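Local coordinates for V-type ATP synthase alpha chain (Thermoplasma volcanium, PDB 4O1S), which is an intein, a mostly beta-stranded domain of the Hint fold from a V-type ATPase subunit A, at residues V79-I84 with D117-V122. Numbering follows the deposited sequence.
Sequences VRIETI and DMIAAV. With SO4 (sulfate ion), chain F.
Ile-119 reaches across with its terminal methyl to meet two methyl groups on strand 77-83. Its CD1 lies 4.0 Å from CG2 of Thr-83 and 4.2 Å from CG2 of Ile-81, and its CG1 also comes within 4.1 Å of CG2 of Thr-83. Each pair crosses at a slant, and all three residues are buried. CG1 of Ile-119 is tucked between backbone N and carbonyl carbon (chi1 65°), and the rest of the chain runs out extended to carry CD1 over. The match is purely van der Waals and small, about 89 Å² summed over both sides. Both strands belong to one antiparallel sheet, where strand 129-141 runs between them; Leu-97 and Leu-165, on strands 96-101 and 165-168 of a second sheet, pack against Ile-81 and Ile-119.

The polar bonds lie off this patch. While the methyl of Thr-83 packs on Ile-119, its OG1 is taken by Asp-132 and by the backbone N of Arg-87. On the same strand, the guanidinium of Arg-80 holds a sulfate, probably from the crystallisation liquor: NH2 bonds O3 at 3.0 Å, and NH1 bonds O1 weakly at 3.3 Å, at the edge of the group and in its plane. Glu-140 forms a salt bridge to NE, and Ser-7 also binds the ion.

Chemically, then, a small buried methyl contact reaches across strand 129-141, while the Thr-83 hydroxyl and Arg-80 guanidinium bond other partners.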
loop_
_atom_site.group_PDB
_atom_site.type_symbol
_atom_site.label_atom_id
_atom_site.label_comp_id
_atom_site.label_asym_id
_atom_site.label_seq_id
_atom_site.Cartn_x
_atom_site.Cartn_y
_atom_site.Cartn_z
ATOM N N VAL A 79 -5.015 2.562 -10.863
ATOM C CA VAL A 79 -5.691 1.284 -11.081
ATOM C C VAL A 79 -6.512 0.941 -9.843
ATOM O O VAL A 79 -5.974 0.840 -8.736
ATOM C CB VAL A 79 -4.670 0.181 -11.297
ATOM C CG1 VAL A 79 -5.379 -1.122 -11.669
ATOM C CG2 VAL A 79 -3.643 0.618 -12.363
ATOM N N ARG A 80 -7.820 0.796 -10.014
ATOM C CA ARG A 80 -8.690 0.533 -8.869
ATOM C C ARG A 80 -9.092 -0.913 -8.953
ATOM O O ARG A 80 -9.610 -1.374 -9.973
ATOM C CB ARG A 80 -9.922 1.432 -8.891
ATOM C CG ARG A 80 -9.629 2.837 -9.407
ATOM C CD ARG A 80 -10.558 3.815 -8.770
ATOM N NE ARG A 80 -10.368 5.207 -9.189
ATOM C CZ ARG A 80 -9.859 6.163 -8.407
ATOM N NH1 ARG A 80 -9.452 5.867 -7.166
ATOM N NH2 ARG A 80 -9.755 7.417 -8.865
ATOM N N ILE A 81 -8.816 -1.634 -7.880
ATOM C CA ILE A 81 -9.005 -3.077 -7.842
ATOM C C ILE A 81 -10.037 -3.470 -6.803
ATOM O O ILE A 81 -10.010 -3.012 -5.652
ATOM C CB ILE A 81 -7.702 -3.771 -7.464
ATOM C CG1 ILE A 81 -6.607 -3.364 -8.446
ATOM C CG2 ILE A 81 -7.887 -5.285 -7.416
ATOM C CD1 ILE A 81 -5.223 -3.526 -7.896
ATOM N N GLU A 82 -10.938 -4.345 -7.205
ATOM C CA GLU A 82 -11.950 -4.829 -6.298
ATOM C C GLU A 82 -12.029 -6.351 -6.377
ATOM O O GLU A 82 -12.032 -6.939 -7.474
ATOM C CB GLU A 82 -13.262 -4.225 -6.707
ATOM C CG GLU A 82 -14.176 -3.954 -5.606
ATOM C CD GLU A 82 -15.093 -2.877 -6.031
ATOM O OE1 GLU A 82 -16.321 -3.109 -5.994
ATOM O OE2 GLU A 82 -14.570 -1.814 -6.454
ATOM N N THR A 83 -12.092 -6.989 -5.215
ATOM C CA THR A 83 -12.120 -8.452 -5.147
ATOM C C THR A 83 -13.517 -8.955 -4.849
ATOM O O THR A 83 -14.382 -8.209 -4.394
ATOM C CB THR A 83 -11.211 -8.974 -4.043
ATOM O OG1 THR A 83 -11.679 -8.487 -2.777
ATOM C CG2 THR A 83 -9.784 -8.508 -4.260
ATOM N N ILE A 84 -13.732 -10.236 -5.087
ATOM C CA ILE A 84 -15.028 -10.822 -4.794
ATOM C C ILE A 84 -15.329 -10.653 -3.324
ATOM O O ILE A 84 -16.454 -10.361 -2.948
ATOM C CB ILE A 84 -15.032 -12.297 -5.118
ATOM C CG1 ILE A 84 -14.593 -12.485 -6.566
ATOM C CG2 ILE A 84 -16.397 -12.879 -4.856
ATOM C CD1 ILE A 84 -15.176 -13.650 -7.221
ATOM N N ASP A 117 -7.571 -13.111 -11.362
ATOM C CA ASP A 117 -6.394 -13.246 -10.498
ATOM C C ASP A 117 -6.686 -13.267 -8.987
ATOM O O ASP A 117 -7.547 -12.538 -8.497
ATOM C CB ASP A 117 -5.358 -12.162 -10.825
ATOM C CG ASP A 117 -4.723 -12.367 -12.194
ATOM O OD1 ASP A 117 -4.997 -13.436 -12.797
ATOM O OD2 ASP A 117 -3.949 -11.486 -12.655
ATOM N N MET A 118 -5.959 -14.113 -8.255
ATOM C CA MET A 118 -6.123 -14.216 -6.802
ATOM C C MET A 118 -5.038 -13.432 -6.090
ATOM O O MET A 118 -3.852 -13.792 -6.148
ATOM C CB MET A 118 -6.113 -15.681 -6.353
ATOM C CG MET A 118 -7.317 -16.434 -6.863
ATOM S SD MET A 118 -7.264 -18.201 -6.573
ATOM C CE MET A 118 -8.070 -18.281 -4.985
ATOM N N ILE A 119 -5.424 -12.344 -5.432
ATOM C CA ILE A 119 -4.403 -11.509 -4.833
ATOM C C ILE A 119 -4.309 -11.728 -3.341
ATOM O O ILE A 119 -5.274 -12.131 -2.702
ATOM C CB ILE A 119 -4.554 -10.016 -5.195
ATOM C CG1 ILE A 119 -5.830 -9.423 -4.618
ATOM C CG2 ILE A 119 -4.537 -9.834 -6.701
ATOM C CD1 ILE A 119 -5.879 -7.899 -4.828
ATOM N N ALA A 120 -3.120 -11.482 -2.815
ATOM C CA ALA A 120 -2.809 -11.710 -1.417
ATOM C C ALA A 120 -3.454 -10.659 -0.507
ATOM O O ALA A 120 -3.306 -9.448 -0.707
ATOM C CB ALA A 120 -1.292 -11.732 -1.226
ATOM N N ALA A 121 -4.175 -11.150 0.490
ATOM C CA ALA A 121 -4.793 -10.320 1.491
ATOM C C ALA A 121 -4.492 -10.963 2.831
ATOM O O ALA A 121 -4.037 -12.098 2.882
ATOM C CB ALA A 121 -6.273 -10.269 1.268
ATOM N N VAL A 122 -4.753 -10.249 3.918
ATOM C CA VAL A 122 -4.565 -10.807 5.243
ATOM C C VAL A 122 -5.891 -10.890 6.007
ATOM O O VAL A 122 -6.620 -9.903 6.105
ATOM C CB VAL A 122 -3.590 -9.952 6.010
ATOM C CG1 VAL A 122 -3.515 -10.391 7.449
ATOM C CG2 VAL A 122 -2.251 -10.049 5.357
HETATM S S SO4 F . -8.885 9.887 -5.755
HETATM O O1 SO4 F . -8.807 8.504 -5.258
HETATM O O2 SO4 F . -7.595 10.569 -5.603
HETATM O O3 SO4 F . -9.264 9.870 -7.172
HETATM O O4 SO4 F . -9.889 10.647 -5.000
#